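PDB 4OM8: 5-formyl-3-hydroxy-2-methylpyridine 4-carboxylate 5-dehydrogenase, which oxidises the vitamin B6 breakdown product 5-formyl-3-hydroxy-2-methylpyridine-4-carboxylate with NAD(+), and can also reduce the same aldehyde with NADH to 4-pyridoxate. Local coordinates for residues I5-L10 with A19-G24; P15-R20 with L82-V87; S43-A48 with G65-T70. One frame throughout, in Å; residues are numbered along the deposited sequence.

In the fold
From the N terminus, strand 4-8 runs into the NAD-binding turn and helix 14-23, and contact 1 closes this short first loop by laying the helix back on its own strand. Contact 2 opens on the same helix, sharing A19 and R20 with contact 1, so the two loops overlap along the chain; its long loop closes only at strand 82-85, beside strand 4-8 in the sheet. Nested inside that loop, contact 3 joins helix 35-54 to strand 66-70, outermost of the sheet within this chain. The three contacts tie two helices to one Rossmann sheet. Between strands 4-8 and 82-85, A6 O probably accepts a hydrogen bond from I84 N, and L45 of contact 3 packs on A19.

Contact 1: I5-L10 with A19-G24; sequences IAIIGL and ARLARG. With NAD (nicotinamide-adenine-dinucleotide), chain C.
L21 meets I5 and I7 where helix 14-23 lies over strand 4-8, and it carries the contact from the helical side. A19, two residues earlier, faces away from the strand, toward helix 35-54. R20 leads its guanidinium elsewhere, to the carbonyl O of I171. L21 is directed toward the strand. Its CG stands anti to the carbonyl carbon (chi1 -69°), which sends both methyls down to the sheet. L21 CD1 sits 4.1 Å from I5 CD1 and equally 4.1 Å from I7 CD1, bridging two residues on one face of the strand. L21 CD2 adds a second touch on I5 CD1 at 4.1 Å, and the L21 and I5 side chains cross at about a right angle. Two residues on, R23 forms salt bridges with E49 and D53 of helix 35-54.

This is the first beta-alpha step of the Rossmann fold, with the other end of the strand serving the cofactor. There I8 CG2 lies 3.5 Å from C2A of the NAD adenine. G9, the first glycine of a GxGxxG-type turn, has backbone angles at which a CB would jam against I8 O. Between strand and helix the chemistry is methyl against methyl, which implies that shape and burial, rather than directed bonds, seat the helix on the sheet.

Contact 2: P15-R20 with L82-V87; sequences PGMAAR and LVIENV. With NAD (nicotinamide-adenine-dinucleotide), chain C.
M17 lays its sulfur over the CG2 and CD1 methyls of I84, from helix 14-23 onto strand 82-85, within the Rossmann NAD-binding domain. M17 SD is 3.7 Å from I84 CG2 and 4.0 Å from I84 CD1, so both methyls of the isoleucine share the thioether, the two side chains crossing obliquely. The methionine reaches that far because CG is anti to the backbone N (chi1 -173°) and the chain stays extended until it bends at chi3. That last bend turns M17 CE toward N86, whose side chain comes to meet it from the opposite direction.

N86 stands just past the strand end, with the helix on one side of its amide and the cofactor on the other: N86 CG is 4.0 Å from C5D of the nicotinamide ribose. Cut back to an alanine, this position would lose the amide packed between the M17 methyl and that ribose, which would probably leave a gap there. The next residue also lines the cofactor site, with V87 CG1 3.7 Å from N3A of the adenine and V87 O 3.3 Å from C3D of the nicotinamide ribose. E85 OE2 forms a salt bridge with NZ of K94, which itself hydrogen-bonds NAD. The same oxygen takes a nearly straight bond, 165° at the hydrogen, in which V87 N donates to the anti lone pair of E85 OE2 over 3.0 Å.

Contact 3: S43-A48 with G65-T70; sequences SMLSVA and GTVRFT
L45 reaches from helix 35-54 toward V67 of strand 66-70, and the two side chains meet tip to tip, with L45 CD2 3.9 Å from V67 CG1. The same leucine methyl also touches F69, lying 4.0 Å from its CZ, so one carbon serves both strand residues. Toward F69 the approach differs: leucine and phenylalanine slide past each other in opposite directions, and the methyl comes at the ring obliquely. With its CG anti to the backbone N (chi1 -179°), L45 holds its branch well out from the helix and brings CD2 into the angle between valine and ring. Packing is closest here, where a second helix joins in: A18 and A22 of helix 14-23 lie against V67. F69 is enclosed further by I38 and A41 of helix 35-54 and by L10. Even this packed part lies near the surface, its three residues only partly buried.

The two segments belong to the beta-alpha-beta unit of strand 27-31, helix 35-54 and strand 66-70, the second such unit of the Rossmann fold. Strand 66-70 is outermost in the sheet within this chain and runs parallel to strand 27-31, whose V28 and A30 exchange backbone hydrogen bonds with it.

Away from the L45 methyl the character changes. On the helix, S43, S46 and V47 are exposed and take no part in the apolar cluster. On the strand, T66 is likewise exposed, and R68 points away from the helix, carrying its guanidinium out to a salt bridge between R68 NH2 and D75 OD1.

Contact 1: I5-L10 with A19-G24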
loop_
_atom_site.group_PDB
_atom_site.type_symbol
_atom_site.label_atom_id
_atom_site.label_comp_id
_atom_site.label_asym_id
_atom_site.label_seq_id
_atom_site.Cartn_x
_atom_site.Cartn_y
_atom_site.Cartn_z
ATOM N N ILE A 5 -28.885 -13.357 9.564
ATOM C CA ILE A 5 -28.422 -12.629 8.399
ATOM C C ILE A 5 -28.794 -13.381 7.130
ATOM O O ILE A 5 -28.665 -14.607 7.058
ATOM C CB ILE A 5 -26.902 -12.416 8.462
ATOM C CG1 ILE A 5 -26.560 -11.603 9.719
ATOM C CG2 ILE A 5 -26.403 -11.730 7.176
ATOM C CD1 ILE A 5 -25.072 -11.368 9.936
ATOM N N ALA A 6 -29.286 -12.646 6.141
ATOM C CA ALA A 6 -29.465 -13.181 4.797
ATOM C C ALA A 6 -28.468 -12.493 3.882
ATOM O O ALA A 6 -28.288 -11.282 3.970
ATOM C CB ALA A 6 -30.890 -12.962 4.289
ATOM N N ILE A 7 -27.833 -13.269 3.014
ATOM C CA ILE A 7 -26.995 -12.736 1.947
ATOM C C ILE A 7 -27.642 -13.022 0.594
ATOM O O ILE A 7 -28.009 -14.167 0.296
ATOM C CB ILE A 7 -25.565 -13.326 1.995
ATOM C CG1 ILE A 7 -24.889 -12.927 3.310
ATOM C CG2 ILE A 7 -24.752 -12.838 0.800
ATOM C CD1 ILE A 7 -23.610 -13.658 3.617
ATOM N N ILE A 8 -27.793 -11.967 -0.210
ATOM C CA ILE A 8 -28.351 -12.082 -1.559
ATOM C C ILE A 8 -27.247 -11.876 -2.584
ATOM O O ILE A 8 -26.763 -10.753 -2.782
ATOM C CB ILE A 8 -29.469 -11.054 -1.794
ATOM C CG1 ILE A 8 -30.479 -11.088 -0.642
ATOM C CG2 ILE A 8 -30.111 -11.253 -3.170
ATOM C CD1 ILE A 8 -31.112 -12.460 -0.381
ATOM N N GLY A 9 -26.816 -12.973 -3.203
ATOM C CA GLY A 9 -25.753 -12.924 -4.200
ATOM C C GLY A 9 -24.544 -13.657 -3.679
ATOM O O GLY A 9 -23.972 -13.276 -2.647
ATOM N N LEU A 10 -24.161 -14.720 -4.390
ATOM C CA LEU A 10 -23.089 -15.618 -3.957
ATOM C C LEU A 10 -21.966 -15.780 -4.969
ATOM O O LEU A 10 -21.487 -16.896 -5.195
ATOM C CB LEU A 10 -23.652 -17.004 -3.647
ATOM C CG LEU A 10 -24.441 -17.189 -2.357
ATOM C CD1 LEU A 10 -25.064 -18.584 -2.336
ATOM C CD2 LEU A 10 -23.517 -16.999 -1.167
ATOM N N ALA A 19 -19.216 -17.450 5.397
ATOM C CA ALA A 19 -18.394 -18.203 6.336
ATOM C C ALA A 19 -17.916 -17.322 7.496
ATOM O O ALA A 19 -17.950 -17.733 8.654
ATOM C CB ALA A 19 -17.212 -18.818 5.616
ATOM N N ARG A 20 -17.485 -16.098 7.186
ATOM C CA ARG A 20 -16.904 -15.247 8.214
ATOM C C ARG A 20 -17.961 -14.789 9.198
ATOM O O ARG A 20 -17.702 -14.704 10.398
ATOM C CB ARG A 20 -16.212 -14.024 7.601
ATOM C CG ARG A 20 -15.573 -13.110 8.645
ATOM C CD ARG A 20 -14.529 -13.877 9.424
ATOM N NE ARG A 20 -13.902 -13.118 10.505
ATOM C CZ ARG A 20 -14.380 -13.052 11.744
ATOM N NH1 ARG A 20 -15.518 -13.670 12.063
ATOM N NH2 ARG A 20 -13.718 -12.368 12.672
ATOM N N LEU A 21 -19.149 -14.468 8.687
ATOM C CA LEU A 21 -20.235 -14.067 9.564
ATOM C C LEU A 21 -20.685 -15.224 10.454
ATOM O O LEU A 21 -20.916 -15.033 11.646
ATOM C CB LEU A 21 -21.412 -13.541 8.737
ATOM C CG LEU A 21 -21.125 -12.198 8.057
ATOM C CD1 LEU A 21 -22.219 -11.875 7.036
ATOM C CD2 LEU A 21 -21.030 -11.076 9.090
ATOM N N ALA A 22 -20.798 -16.420 9.891
ATOM C CA ALA A 22 -21.184 -17.570 10.701
ATOM C C ALA A 22 -20.149 -17.878 11.771
ATOM O O ALA A 22 -20.494 -18.300 12.873
ATOM C CB ALA A 22 -21.399 -18.783 9.827
ATOM N N ARG A 23 -18.877 -17.678 11.442
ATOM C CA ARG A 23 -17.807 -17.941 12.401
ATOM C C ARG A 23 -17.924 -16.991 13.602
ATOM O O ARG A 23 -17.449 -17.288 14.695
ATOM C CB ARG A 23 -16.441 -17.799 11.712
ATOM C CG ARG A 23 -15.232 -18.245 12.544
ATOM C CD ARG A 23 -15.274 -19.733 12.846
ATOM N NE ARG A 23 -15.180 -20.549 11.639
ATOM C CZ ARG A 23 -14.075 -21.191 11.257
ATOM N NH1 ARG A 23 -12.972 -21.092 11.980
ATOM N NH2 ARG A 23 -14.078 -21.917 10.145
ATOM N N GLY A 24 -18.570 -15.845 13.394
ATOM C CA GLY A 24 -18.829 -14.907 14.473
ATOM C C GLY A 24 -20.039 -15.272 15.324
ATOM O O GLY A 24 -20.356 -14.576 16.284
HETATM P PA NAD C . -20.225 -11.404 -8.881
HETATM O O1A NAD C . -20.598 -11.010 -10.299
HETATM O O2A NAD C . -19.033 -12.313 -8.623
HETATM O O5B NAD C . -21.520 -12.084 -8.209
HETATM C C5B NAD C . -22.832 -11.540 -8.364
HETATM C C4B NAD C . -23.828 -12.637 -8.022
HETATM O O4B NAD C . -25.141 -12.079 -7.939
HETATM C C3B NAD C . -23.856 -13.716 -9.104
HETATM O O3B NAD C . -23.605 -15.004 -8.527
HETATM C C2B NAD C . -25.260 -13.610 -9.685
HETATM O O2B NAD C . -25.815 -14.856 -10.137
HETATM C C1B NAD C . -26.033 -13.048 -8.509
HETATM N N9A NAD C . -27.309 -12.383 -8.831
HETATM C C8A NAD C . -27.614 -11.652 -9.916
HETATM N N7A NAD C . -28.884 -11.183 -9.834
HETATM C C5A NAD C . -29.405 -11.615 -8.674
HETATM C C6A NAD C . -30.691 -11.490 -7.966
HETATM N N6A NAD C . -31.718 -10.780 -8.492
HETATM N N1A NAD C . -30.811 -12.110 -6.772
HETATM C C2A NAD C . -29.806 -12.823 -6.233
HETATM N N3A NAD C . -28.610 -12.979 -6.823
HETATM C C4A NAD C . -28.362 -12.411 -8.023
HETATM O O3 NAD C . -20.141 -10.034 -8.035
HETATM P PN NAD C . -19.186 -9.737 -6.774
HETATM O O1N NAD C . -17.776 -9.465 -7.262
HETATM O O2N NAD C . -19.387 -10.749 -5.668
HETATM O O5D NAD C . -19.780 -8.337 -6.267
HETATM C C5D NAD C . -21.108 -8.225 -5.740
HETATM C C4D NAD C . -21.276 -6.806 -5.211
HETATM O O4D NAD C . -20.224 -6.566 -4.281
HETATM C C3D NAD C . -21.124 -5.752 -6.296
HETATM O O3D NAD C . -21.927 -4.633 -5.911
HETATM C C2D NAD C . -19.666 -5.344 -6.213
HETATM O O2D NAD C . -19.458 -3.991 -6.630
HETATM C C1D NAD C . -19.396 -5.483 -4.725
HETATM N N1N NAD C . -17.994 -5.755 -4.368
HETATM C C2N NAD C . -17.169 -6.471 -5.159
HETATM C C3N NAD C . -15.853 -6.713 -4.755
HETATM C C7N NAD C . -14.868 -7.472 -5.605
HETATM O O7N NAD C . -15.227 -8.318 -6.411
HETATM N N7N NAD C . -13.581 -7.163 -5.455
HETATM C C4N NAD C . -15.405 -6.220 -3.535
HETATM C C5N NAD C . -16.284 -5.500 -2.739
HETATM C C6N NAD C . -17.582 -5.290 -3.181
#

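Contact 2: P15-R20 with L82-V87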
loop_
_atom_site.group_PDB
_atom_site.type_symbol
_atom_site.label_atom_id
_atom_site.label_comp_id
_atom_site.label_asym_id
_atom_site.label_seq_id
_atom_site.Cartn_x
_atom_site.Cartn_y
_atom_site.Cartn_z
ATOM N N PRO A 15 -19.419 -16.411 -0.615
ATOM C CA PRO A 15 -19.086 -17.551 0.243
ATOM C C PRO A 15 -18.194 -17.197 1.427
ATOM O O PRO A 15 -18.460 -17.658 2.533
ATOM C CB PRO A 15 -18.363 -18.497 -0.714
ATOM C CG PRO A 15 -18.973 -18.191 -2.027
ATOM C CD PRO A 15 -19.169 -16.714 -2.034
ATOM N N GLY A 16 -17.157 -16.400 1.207
ATOM C CA GLY A 16 -16.286 -16.018 2.306
ATOM C C GLY A 16 -16.982 -15.120 3.313
ATOM O O GLY A 16 -16.731 -15.197 4.522
ATOM N N MET A 17 -17.850 -14.248 2.808
ATOM C CA MET A 17 -18.656 -13.386 3.660
ATOM C C MET A 17 -19.555 -14.226 4.576
ATOM O O MET A 17 -19.647 -13.981 5.793
ATOM C CB MET A 17 -19.505 -12.453 2.804
ATOM C CG MET A 17 -20.241 -11.412 3.612
ATOM S SD MET A 17 -21.433 -10.484 2.618
ATOM C CE MET A 17 -20.343 -9.649 1.460
ATOM N N ALA A 18 -20.218 -15.213 3.977
ATOM C CA ALA A 18 -21.109 -16.092 4.734
ATOM C C ALA A 18 -20.331 -16.860 5.797
ATOM O O ALA A 18 -20.727 -16.903 6.970
ATOM C CB ALA A 18 -21.832 -17.061 3.793
ATOM N N ALA A 19 -19.216 -17.450 5.397
ATOM C CA ALA A 19 -18.394 -18.203 6.336
ATOM C C ALA A 19 -17.916 -17.322 7.496
ATOM O O ALA A 19 -17.950 -17.733 8.654
ATOM C CB ALA A 19 -17.212 -18.818 5.616
ATOM N N ARG A 20 -17.485 -16.098 7.186
ATOM C CA ARG A 20 -16.904 -15.247 8.214
ATOM C C ARG A 20 -17.961 -14.789 9.198
ATOM O O ARG A 20 -17.702 -14.704 10.398
ATOM C CB ARG A 20 -16.212 -14.024 7.601
ATOM C CG ARG A 20 -15.573 -13.110 8.645
ATOM C CD ARG A 20 -14.529 -13.877 9.424
ATOM N NE ARG A 20 -13.902 -13.118 10.505
ATOM C CZ ARG A 20 -14.380 -13.052 11.744
ATOM N NH1 ARG A 20 -15.518 -13.670 12.063
ATOM N NH2 ARG A 20 -13.718 -12.368 12.672
ATOM N N LEU A 82 -30.735 -8.639 9.320
ATOM C CA LEU A 82 -29.855 -7.936 8.395
ATOM C C LEU A 82 -29.889 -8.694 7.088
ATOM O O LEU A 82 -29.715 -9.917 7.088
ATOM C CB LEU A 82 -28.422 -7.853 8.939
ATOM C CG LEU A 82 -27.316 -7.438 7.959
ATOM C CD1 LEU A 82 -27.489 -5.991 7.532
ATOM C CD2 LEU A 82 -25.926 -7.647 8.571
ATOM N N VAL A 83 -30.170 -7.985 5.995
ATOM C CA VAL A 83 -30.006 -8.544 4.659
ATOM C C VAL A 83 -28.851 -7.814 4.009
ATOM O O VAL A 83 -28.862 -6.589 3.919
ATOM C CB VAL A 83 -31.260 -8.397 3.785
ATOM C CG1 VAL A 83 -31.014 -8.986 2.387
ATOM C CG2 VAL A 83 -32.474 -9.044 4.458
ATOM N N ILE A 84 -27.851 -8.565 3.574
ATOM C CA ILE A 84 -26.731 -7.994 2.844
ATOM C C ILE A 84 -26.960 -8.266 1.369
ATOM O O ILE A 84 -26.912 -9.422 0.923
ATOM C CB ILE A 84 -25.386 -8.584 3.294
ATOM C CG1 ILE A 84 -25.163 -8.314 4.787
ATOM C CG2 ILE A 84 -24.237 -8.001 2.461
ATOM C CD1 ILE A 84 -23.948 -9.011 5.337
ATOM N N GLU A 85 -27.252 -7.207 0.626
ATOM C CA GLU A 85 -27.411 -7.316 -0.815
ATOM C C GLU A 85 -26.029 -7.295 -1.455
ATOM O O GLU A 85 -25.213 -6.383 -1.202
ATOM C CB GLU A 85 -28.292 -6.186 -1.352
ATOM C CG GLU A 85 -28.272 -6.073 -2.870
ATOM C CD GLU A 85 -27.154 -5.182 -3.349
ATOM O OE1 GLU A 85 -27.117 -4.011 -2.922
ATOM O OE2 GLU A 85 -26.313 -5.645 -4.144
ATOM N N ASN A 86 -25.776 -8.302 -2.287
ATOM C CA ASN A 86 -24.452 -8.567 -2.831
ATOM C C ASN A 86 -24.557 -9.034 -4.286
ATOM O O ASN A 86 -23.923 -10.007 -4.684
ATOM C CB ASN A 86 -23.765 -9.626 -1.951
ATOM C CG ASN A 86 -22.300 -9.831 -2.288
ATOM O OD1 ASN A 86 -21.534 -8.879 -2.453
ATOM N ND2 ASN A 86 -21.907 -11.094 -2.393
ATOM N N VAL A 87 -25.383 -8.340 -5.067
ATOM C CA VAL A 87 -25.664 -8.726 -6.451
ATOM C C VAL A 87 -24.828 -7.823 -7.382
ATOM O O VAL A 87 -24.071 -6.991 -6.889
ATOM C CB VAL A 87 -27.199 -8.655 -6.743
ATOM C CG1 VAL A 87 -27.967 -9.548 -5.754
ATOM C CG2 VAL A 87 -27.710 -7.209 -6.751
HETATM P PA NAD C . -20.225 -11.404 -8.881
HETATM O O1A NAD C . -20.598 -11.010 -10.299
HETATM O O2A NAD C . -19.033 -12.313 -8.623
HETATM O O5B NAD C . -21.520 -12.084 -8.209
HETATM C C5B NAD C . -22.832 -11.540 -8.364
HETATM C C4B NAD C . -23.828 -12.637 -8.022
HETATM O O4B NAD C . -25.141 -12.079 -7.939
HETATM C C3B NAD C . -23.856 -13.716 -9.104
HETATM O O3B NAD C . -23.605 -15.004 -8.527
HETATM C C2B NAD C . -25.260 -13.610 -9.685
HETATM O O2B NAD C . -25.815 -14.856 -10.137
HETATM C C1B NAD C . -26.033 -13.048 -8.509
HETATM N N9A NAD C . -27.309 -12.383 -8.831
HETATM C C8A NAD C . -27.614 -11.652 -9.916
HETATM N N7A NAD C . -28.884 -11.183 -9.834
HETATM C C5A NAD C . -29.405 -11.615 -8.674
HETATM C C6A NAD C . -30.691 -11.490 -7.966
HETATM N N6A NAD C . -31.718 -10.780 -8.492
HETATM N N1A NAD C . -30.811 -12.110 -6.772
HETATM C C2A NAD C . -29.806 -12.823 -6.233
HETATM N N3A NAD C . -28.610 -12.979 -6.823
HETATM C C4A NAD C . -28.362 -12.411 -8.023
HETATM O O3 NAD C . -20.141 -10.034 -8.035
HETATM P PN NAD C . -19.186 -9.737 -6.774
HETATM O O1N NAD C . -17.776 -9.465 -7.262
HETATM O O2N NAD C . -19.387 -10.749 -5.668
HETATM O O5D NAD C . -19.780 -8.337 -6.267
HETATM C C5D NAD C . -21.108 -8.225 -5.740
HETATM C C4D NAD C . -21.276 -6.806 -5.211
HETATM O O4D NAD C . -20.224 -6.566 -4.281
HETATM C C3D NAD C . -21.124 -5.752 -6.296
HETATM O O3D NAD C . -21.927 -4.633 -5.911
HETATM C C2D NAD C . -19.666 -5.344 -6.213
HETATM O O2D NAD C . -19.458 -3.991 -6.630
HETATM C C1D NAD C . -19.396 -5.483 -4.725
HETATM N N1N NAD C . -17.994 -5.755 -4.368
HETATM C C2N NAD C . -17.169 -6.471 -5.159
HETATM C C3N NAD C . -15.853 -6.713 -4.755
HETATM C C7N NAD C . -14.868 -7.472 -5.605
HETATM O O7N NAD C . -15.227 -8.318 -6.411
HETATM N N7N NAD C . -13.581 -7.163 -5.455
HETATM C C4N NAD C . -15.405 -6.220 -3.535
HETATM C C5N NAD C . -16.284 -5.500 -2.739
HETATM C C6N NAD C . -17.582 -5.290 -3.181
#

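Contact 3: S43-A48 with G65-T70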
loop_
_atom_site.group_PDB
_atom_site.type_symbol
_atom_site.label_atom_id
_atom_site.label_comp_id
_atom_site.label_asym_id
_atom_site.label_seq_id
_atom_site.Cartn_x
_atom_site.Cartn_y
_atom_site.Cartn_z
ATOM N N SER A 43 -18.031 -25.137 -2.942
ATOM C CA SER A 43 -16.595 -25.377 -2.906
ATOM C C SER A 43 -15.862 -24.151 -2.360
ATOM O O SER A 43 -14.875 -24.277 -1.638
ATOM C CB SER A 43 -16.068 -25.742 -4.298
ATOM O OG SER A 43 -16.722 -25.002 -5.315
ATOM N N MET A 44 -16.346 -22.963 -2.703
ATOM C CA MET A 44 -15.731 -21.748 -2.194
ATOM C C MET A 44 -15.896 -21.651 -0.677
ATOM O O MET A 44 -15.001 -21.174 0.019
ATOM C CB MET A 44 -16.326 -20.521 -2.875
ATOM C CG MET A 44 -16.040 -20.456 -4.366
ATOM S SD MET A 44 -17.030 -19.191 -5.173
ATOM C CE MET A 44 -16.206 -17.706 -4.608
ATOM N N LEU A 45 -17.036 -22.126 -0.173
ATOM C CA LEU A 45 -17.328 -22.099 1.263
ATOM C C LEU A 45 -16.406 -23.013 2.097
ATOM O O LEU A 45 -15.926 -22.621 3.167
ATOM C CB LEU A 45 -18.797 -22.482 1.503
ATOM C CG LEU A 45 -19.264 -22.478 2.956
ATOM C CD1 LEU A 45 -19.160 -21.071 3.521
ATOM C CD2 LEU A 45 -20.689 -22.980 3.039
ATOM N N SER A 46 -16.151 -24.226 1.616
ATOM C CA SER A 46 -15.328 -25.177 2.363
ATOM C C SER A 46 -13.868 -24.719 2.463
ATOM O O SER A 46 -13.227 -24.873 3.504
ATOM C CB SER A 46 -15.406 -26.566 1.725
ATOM O OG SER A 46 -15.032 -26.520 0.361
ATOM N N VAL A 47 -13.368 -24.138 1.380
ATOM C CA VAL A 47 -12.025 -23.583 1.377
ATOM C C VAL A 47 -11.966 -22.415 2.358
ATOM O O VAL A 47 -11.010 -22.280 3.127
ATOM C CB VAL A 47 -11.609 -23.133 -0.029
ATOM C CG1 VAL A 47 -10.244 -22.443 0.013
ATOM C CG2 VAL A 47 -11.561 -24.334 -0.960
ATOM N N ALA A 48 -13.012 -21.597 2.365
ATOM C CA ALA A 48 -13.044 -20.437 3.249
ATOM C C ALA A 48 -13.032 -20.837 4.728
ATOM O O ALA A 48 -12.381 -20.181 5.543
ATOM C CB ALA A 48 -14.272 -19.571 2.937
ATOM N N GLY A 65 -24.332 -19.717 14.440
ATOM C CA GLY A 65 -23.064 -19.924 13.753
ATOM C C GLY A 65 -23.074 -20.911 12.604
ATOM O O GLY A 65 -22.160 -21.723 12.476
ATOM N N THR A 66 -24.089 -20.838 11.750
ATOM C CA THR A 66 -24.199 -21.742 10.614
ATOM C C THR A 66 -24.396 -21.005 9.298
ATOM O O THR A 66 -24.816 -19.842 9.271
ATOM C CB THR A 66 -25.368 -22.715 10.771
ATOM O OG1 THR A 66 -26.585 -21.970 10.896
ATOM C CG2 THR A 66 -25.180 -23.611 12.003
ATOM N N VAL A 67 -24.089 -21.703 8.206
ATOM C CA VAL A 67 -24.355 -21.228 6.852
ATOM C C VAL A 67 -25.233 -22.233 6.126
ATOM O O VAL A 67 -24.964 -23.438 6.168
ATOM C CB VAL A 67 -23.058 -21.042 6.032
ATOM C CG1 VAL A 67 -23.384 -20.580 4.607
ATOM C CG2 VAL A 67 -22.121 -20.068 6.702
ATOM N N ARG A 68 -26.278 -21.740 5.463
ATOM C CA ARG A 68 -27.113 -22.553 4.585
ATOM C C ARG A 68 -27.391 -21.803 3.294
ATOM O O ARG A 68 -27.651 -20.602 3.326
ATOM C CB ARG A 68 -28.435 -22.918 5.275
ATOM C CG ARG A 68 -29.387 -23.717 4.405
ATOM C CD ARG A 68 -30.575 -24.239 5.208
ATOM N NE ARG A 68 -31.457 -23.202 5.757
ATOM C CZ ARG A 68 -32.469 -22.661 5.076
ATOM N NH1 ARG A 68 -32.691 -23.027 3.820
ATOM N NH2 ARG A 68 -33.244 -21.742 5.639
ATOM N N PHE A 69 -27.325 -22.508 2.167
ATOM C CA PHE A 69 -27.672 -21.951 0.865
ATOM C C PHE A 69 -29.073 -22.401 0.460
ATOM O O PHE A 69 -29.462 -23.551 0.683
ATOM C CB PHE A 69 -26.675 -22.387 -0.223
ATOM C CG PHE A 69 -25.274 -21.870 -0.028
ATOM C CD1 PHE A 69 -25.020 -20.777 0.777
ATOM C CD2 PHE A 69 -24.215 -22.478 -0.677
ATOM C CE1 PHE A 69 -23.739 -20.304 0.946
ATOM C CE2 PHE A 69 -22.922 -22.011 -0.510
ATOM C CZ PHE A 69 -22.687 -20.925 0.308
ATOM N N THR A 70 -29.812 -21.504 -0.180
ATOM C CA THR A 70 -31.158 -21.822 -0.643
ATOM C C THR A 70 -31.446 -21.158 -1.992
ATOM O O THR A 70 -30.836 -20.132 -2.341
ATOM C CB THR A 70 -32.228 -21.397 0.395
ATOM O OG1 THR A 70 -33.527 -21.807 -0.054
ATOM C CG2 THR A 70 -32.222 -19.880 0.609
#